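SAG family member (Sag19) (Eimeria tenella, PDB 6ZZB) is a major SAG-family surface antigen of the parasite, of unknown molecular function, with a probable structural relationship to the CAP proteins. Local coordinates at residues I128-D133 and N139-A144; A170-V175 and K219-E224. All coordinates share one frame; numbering follows the deposited sequence.

Contact 1: residues I128-D133 and N139-A144; sequences IPFPHD and NALIQA
Leu141, on helix 138-155, reaches toward strand 126-131, packing CD2 into the angle between Ile128 and Phe130, which project from the same side of the strand with Pro129 turned away between them. This methyl lies 4.0 Å from Ile128 CG2 and equally 4.0 Å from Phe130 CB. The other methyl, CD1, sits over one face of the Phe130 ring, and the two side chains meet at about a right angle. With CG1 beside its own backbone N (chi1 -56°) and the chain then extended, Ile128 brings CD1 to the helix backbone, 3.5 Å from Leu141 O. The same methyl is 4.2 Å from Ile142 CG1, a lighter touch. Phe136 touches Leu141 and meets the Phe130 ring with its plane inclined, while Ile142 also touches Leu60 of helix 50-61 and Leu183 of helix 175-183. The strand itself pairs with strand 203-211 through Ile128 and Leu206, and through Phe130 and Asp204. Apart from the Ile128 methyl resting on a carbonyl oxygen, the contact is apolar, without a polar bond between the segments: a helix layered on a sheet by hydrophobic cohesion, consistent with the alpha-beta-alpha sandwich of CAP proteins.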
loop_
_atom_site.group_PDB
_atom_site.type_symbol
_atom_site.label_atom_id
_atom_site.label_comp_id
_atom_site.label_asym_id
_atom_site.label_seq_id
_atom_site.Cartn_x
_atom_site.Cartn_y
_atom_site.Cartn_z
ATOM N N ILE A 128 -4.201 -3.161 -2.300
ATOM C CA ILE A 128 -4.526 -4.040 -3.448
ATOM C C ILE A 128 -5.767 -4.851 -3.122
ATOM O O ILE A 128 -5.711 -5.779 -2.313
ATOM C CB ILE A 128 -3.363 -4.962 -3.825
ATOM C CG1 ILE A 128 -2.086 -4.194 -4.127
ATOM C CG2 ILE A 128 -3.780 -5.845 -4.984
ATOM C CD1 ILE A 128 -0.871 -5.060 -4.369
ATOM N N PRO A 129 -6.908 -4.543 -3.752
ATOM C CA PRO A 129 -8.063 -5.433 -3.666
ATOM C C PRO A 129 -7.828 -6.677 -4.522
ATOM O O PRO A 129 -7.101 -6.610 -5.506
ATOM C CB PRO A 129 -9.207 -4.597 -4.233
ATOM C CG PRO A 129 -8.680 -3.182 -4.312
ATOM C CD PRO A 129 -7.187 -3.330 -4.531
ATOM N N PHE A 130 -8.387 -7.804 -4.094
ATOM C CA PHE A 130 -8.313 -9.061 -4.884
ATOM C C PHE A 130 -9.610 -9.813 -4.658
ATOM O O PHE A 130 -10.265 -9.663 -3.643
ATOM C CB PHE A 130 -7.043 -9.847 -4.562
ATOM C CG PHE A 130 -6.870 -10.257 -3.123
ATOM C CD1 PHE A 130 -6.368 -9.360 -2.186
ATOM C CD2 PHE A 130 -7.145 -11.554 -2.703
ATOM C CE1 PHE A 130 -6.172 -9.741 -0.863
ATOM C CE2 PHE A 130 -6.948 -11.940 -1.390
ATOM C CZ PHE A 130 -6.480 -11.032 -0.458
ATOM N N PRO A 131 -10.100 -10.573 -5.668
ATOM C CA PRO A 131 -11.411 -11.191 -5.549
ATOM C C PRO A 131 -11.473 -12.186 -4.390
ATOM O O PRO A 131 -10.503 -12.867 -4.088
ATOM C CB PRO A 131 -11.615 -11.935 -6.881
ATOM C CG PRO A 131 -10.601 -11.308 -7.827
ATOM C CD PRO A 131 -9.442 -10.879 -6.954
ATOM N N HIS A 132 -12.648 -12.263 -3.784
ATOM C CA HIS A 132 -12.920 -13.127 -2.612
ATOM C C HIS A 132 -12.659 -14.597 -2.933
ATOM O O HIS A 132 -12.357 -15.333 -2.008
ATOM C CB HIS A 132 -14.346 -12.953 -2.105
ATOM C CG HIS A 132 -15.380 -13.519 -3.026
ATOM N ND1 HIS A 132 -15.828 -12.838 -4.145
ATOM C CD2 HIS A 132 -16.061 -14.690 -2.982
ATOM C CE1 HIS A 132 -16.745 -13.579 -4.761
ATOM N NE2 HIS A 132 -16.925 -14.685 -4.043
ATOM N N ASP A 133 -12.787 -14.978 -4.197
ATOM C CA ASP A 133 -12.734 -16.418 -4.563
ATOM C C ASP A 133 -11.332 -16.770 -5.068
ATOM O O ASP A 133 -11.192 -17.860 -5.615
ATOM C CB ASP A 133 -13.863 -16.785 -5.532
ATOM C CG ASP A 133 -14.001 -15.905 -6.761
ATOM O OD1 ASP A 133 -13.314 -14.883 -6.838
ATOM O OD2 ASP A 133 -14.814 -16.258 -7.639
ATOM N N ASN A 139 3.479 -12.120 -3.771
ATOM C CA ASN A 139 4.429 -11.938 -4.895
ATOM C C ASN A 139 3.691 -11.523 -6.154
ATOM O O ASN A 139 4.087 -10.492 -6.774
ATOM C CB ASN A 139 5.192 -13.219 -5.200
ATOM C CG ASN A 139 6.230 -13.448 -4.140
ATOM O OD1 ASN A 139 6.336 -12.654 -3.215
ATOM N ND2 ASN A 139 6.984 -14.521 -4.267
ATOM N N ALA A 140 2.644 -12.238 -6.524
ATOM C CA ALA A 140 1.893 -11.938 -7.752
ATOM C C ALA A 140 1.206 -10.572 -7.599
ATOM O O ALA A 140 1.229 -9.786 -8.544
ATOM C CB ALA A 140 0.901 -13.011 -8.089
ATOM N N LEU A 141 0.542 -10.313 -6.479
ATOM C CA LEU A 141 -0.215 -9.060 -6.318
ATOM C C LEU A 141 0.737 -7.868 -6.364
ATOM O O LEU A 141 0.402 -6.859 -7.066
ATOM C CB LEU A 141 -0.947 -9.086 -4.989
ATOM C CG LEU A 141 -2.105 -10.081 -4.922
ATOM C CD1 LEU A 141 -2.613 -10.149 -3.484
ATOM C CD2 LEU A 141 -3.227 -9.725 -5.872
ATOM N N ILE A 142 1.839 -7.896 -5.630
ATOM C CA ILE A 142 2.743 -6.726 -5.574
ATOM C C ILE A 142 3.489 -6.612 -6.906
ATOM O O ILE A 142 3.643 -5.485 -7.393
ATOM C CB ILE A 142 3.633 -6.786 -4.334
ATOM C CG1 ILE A 142 2.765 -6.601 -3.082
ATOM C CG2 ILE A 142 4.747 -5.770 -4.432
ATOM C CD1 ILE A 142 3.536 -6.460 -1.789
ATOM N N GLN A 143 3.907 -7.709 -7.517
ATOM C CA GLN A 143 4.555 -7.562 -8.844
ATOM C C GLN A 143 3.558 -6.892 -9.793
ATOM O O GLN A 143 3.977 -6.043 -10.580
ATOM C CB GLN A 143 4.984 -8.919 -9.391
ATOM C CG GLN A 143 5.693 -8.821 -10.739
ATOM C CD GLN A 143 6.944 -7.974 -10.719
ATOM O OE1 GLN A 143 6.995 -6.861 -11.269
ATOM N NE2 GLN A 143 7.976 -8.475 -10.084
ATOM N N ALA A 144 2.287 -7.262 -9.793
ATOM C CA ALA A 144 1.320 -6.731 -10.761
ATOM C C ALA A 144 1.132 -5.239 -10.483
ATOM O O ALA A 144 1.023 -4.460 -11.451
ATOM C CB ALA A 144 0.020 -7.474 -10.713
#

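Contact 2: residues A170-V175 and K219-E224; sequences APFNNV and KPFTAE
Phe172 meets Pro220 and Phe221 through the far end of its ring, the backbones standing well apart, with 10.3 Å between Phe172 CA and Pro220 CA. The tight part is small. With CG beside the backbone N (chi1 -65°), the Phe172 ring extends across the gap until its CZ lies 3.8 Å from Pro220 CG, and this methylene sits obliquely by the CZ-CE2 corner. Phe221 comes from beside it: its CE2 is near the plane of the Phe172 ring, at the edge, 4.2 Å from Phe172 CZ. The Phe172 ring is also flanked from its own segment, since Pro171, which follows a cis peptide bond, sets its CG 3.8 Å above the centre of one face. Tyr165 meets this ring too, and Leu153 of helix 138-155 touches Pro171, Phe172 and Phe221, closing a buried apolar cluster.

Away from these rings the segments diverge, and Asn173, Thr222 and Glu224 are exposed. Here Asn174 OD1 caps Ala177 N and Thr222 OG1 caps Leu225 N, while Lys219 NZ bonds to Ser161 O in another loop. The chemistry is accordingly divided: two aromatic rings and Pro220 join the loops, with Pro171 backing the Phe172 ring, while the N-caps Asn174 and Thr222 satisfy backbone N-H groups in the first turns of helices 175-183 and 223-231.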
loop_
_atom_site.group_PDB
_atom_site.type_symbol
_atom_site.label_atom_id
_atom_site.label_comp_id
_atom_site.label_asym_id
_atom_site.label_seq_id
_atom_site.Cartn_x
_atom_site.Cartn_y
_atom_site.Cartn_z
ATOM N N ALA A 170 -3.739 13.201 -10.738
ATOM C CA ALA A 170 -2.813 12.389 -11.548
ATOM C C ALA A 170 -1.379 12.721 -11.163
ATOM O O ALA A 170 -1.040 13.877 -10.854
ATOM C CB ALA A 170 -3.069 12.623 -13.016
ATOM N N PRO A 171 -0.452 11.748 -11.147
ATOM C CA PRO A 171 -0.743 10.346 -11.463
ATOM C C PRO A 171 -1.100 9.461 -10.257
ATOM O O PRO A 171 -1.421 8.297 -10.488
ATOM C CB PRO A 171 0.604 9.862 -11.974
ATOM C CG PRO A 171 1.612 10.623 -11.153
ATOM C CD PRO A 171 0.980 11.984 -10.940
ATOM N N PHE A 172 -1.068 9.998 -9.032
ATOM C CA PHE A 172 -1.148 9.159 -7.804
ATOM C C PHE A 172 -2.588 8.891 -7.395
ATOM O O PHE A 172 -2.795 8.140 -6.429
ATOM C CB PHE A 172 -0.292 9.766 -6.705
ATOM C CG PHE A 172 1.167 9.754 -7.049
ATOM C CD1 PHE A 172 1.829 8.565 -7.251
ATOM C CD2 PHE A 172 1.870 10.942 -7.247
ATOM C CE1 PHE A 172 3.160 8.533 -7.630
ATOM C CE2 PHE A 172 3.198 10.908 -7.638
ATOM C CZ PHE A 172 3.852 9.711 -7.805
ATOM N N ASN A 173 -3.575 9.387 -8.139
ATOM C CA ASN A 173 -4.977 8.943 -8.029
ATOM C C ASN A 173 -5.159 7.583 -8.707
ATOM O O ASN A 173 -6.241 6.999 -8.548
ATOM C CB ASN A 173 -5.943 9.985 -8.611
ATOM C CG ASN A 173 -5.775 10.205 -10.094
ATOM O OD1 ASN A 173 -4.776 9.844 -10.697
ATOM N ND2 ASN A 173 -6.724 10.928 -10.682
ATOM N N ASN A 174 -4.156 7.079 -9.396
ATOM C CA ASN A 174 -4.111 5.670 -9.844
ATOM C C ASN A 174 -3.533 4.848 -8.689
ATOM O O ASN A 174 -2.419 5.144 -8.236
ATOM C CB ASN A 174 -3.303 5.558 -11.139
ATOM C CG ASN A 174 -3.105 4.148 -11.611
ATOM O OD1 ASN A 174 -2.373 3.382 -10.989
ATOM N ND2 ASN A 174 -3.743 3.782 -12.725
ATOM N N VAL A 175 -4.274 3.851 -8.230
ATOM C CA VAL A 175 -3.883 3.119 -7.001
ATOM C C VAL A 175 -2.558 2.403 -7.241
ATOM O O VAL A 175 -1.699 2.349 -6.342
ATOM C CB VAL A 175 -5.004 2.177 -6.544
ATOM C CG1 VAL A 175 -4.565 1.381 -5.321
ATOM C CG2 VAL A 175 -6.272 2.922 -6.228
ATOM N N LYS A 219 7.875 14.845 -2.283
ATOM C CA LYS A 219 8.435 14.466 -3.599
ATOM C C LYS A 219 8.803 12.995 -3.510
ATOM O O LYS A 219 9.697 12.601 -2.782
ATOM C CB LYS A 219 9.613 15.384 -3.913
ATOM C CG LYS A 219 9.184 16.829 -4.144
ATOM C CD LYS A 219 10.192 17.671 -4.854
ATOM C CE LYS A 219 9.660 19.057 -5.146
ATOM N NZ LYS A 219 10.761 19.972 -5.526
ATOM N N PRO A 220 8.037 12.097 -4.151
ATOM C CA PRO A 220 8.280 10.671 -3.962
ATOM C C PRO A 220 9.587 10.105 -4.526
ATOM O O PRO A 220 10.076 9.161 -3.987
ATOM C CB PRO A 220 7.058 10.036 -4.650
ATOM C CG PRO A 220 6.674 11.056 -5.684
ATOM C CD PRO A 220 6.862 12.385 -4.982
ATOM N N PHE A 221 10.165 10.750 -5.540
ATOM C CA PHE A 221 11.387 10.258 -6.217
ATOM C C PHE A 221 12.383 11.398 -6.443
ATOM O O PHE A 221 11.981 12.458 -6.913
ATOM C CB PHE A 221 11.040 9.654 -7.575
ATOM C CG PHE A 221 9.955 8.612 -7.533
ATOM C CD1 PHE A 221 10.158 7.379 -6.935
ATOM C CD2 PHE A 221 8.721 8.889 -8.066
ATOM C CE1 PHE A 221 9.130 6.448 -6.904
ATOM C CE2 PHE A 221 7.704 7.958 -8.039
ATOM C CZ PHE A 221 7.919 6.741 -7.464
ATOM N N THR A 222 13.643 11.112 -6.179
ATOM C CA THR A 222 14.763 11.928 -6.706
ATOM C C THR A 222 14.863 11.695 -8.210
ATOM O O THR A 222 14.425 10.625 -8.714
ATOM C CB THR A 222 16.089 11.579 -6.039
ATOM O OG1 THR A 222 16.405 10.234 -6.388
ATOM C CG2 THR A 222 16.061 11.793 -4.542
ATOM N N ALA A 223 15.460 12.640 -8.929
ATOM C CA ALA A 223 15.755 12.456 -10.363
ATOM C C ALA A 223 16.617 11.209 -10.565
ATOM O O ALA A 223 16.373 10.496 -11.538
ATOM C CB ALA A 223 16.403 13.710 -10.924
ATOM N N GLU A 224 17.584 10.940 -9.685
ATOM C CA GLU A 224 18.540 9.833 -9.841
ATOM C C GLU A 224 17.734 8.533 -9.801
ATOM O O GLU A 224 17.921 7.657 -10.657
ATOM C CB GLU A 224 19.598 9.915 -8.740
ATOM C CG GLU A 224 20.674 8.866 -8.869
ATOM C CD GLU A 224 21.711 8.903 -7.757
ATOM O OE1 GLU A 224 21.434 9.513 -6.697
ATOM O OE2 GLU A 224 22.776 8.313 -7.953
#

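In the fold
Both contacts involve helix 138-155, which runs from one toward the other: its early turns supply 139-144 to contact 1, whereas its C-terminal part lies against both segments of contact 2. Their centres are about 21 Å apart; the nearest atoms approach to about 5 Å without touching. Helix 175-183 forms a second connection, beginning next to the Asn174 cap of contact 2 and bringing Asn179 to Ile128 of contact 1. Along the chain, contact 1 closes before contact 2 opens. The first joins helix 138-155 to the sheet, and the second ties the loop before helix 175-183 to the approach to the C-terminal helix 223-231.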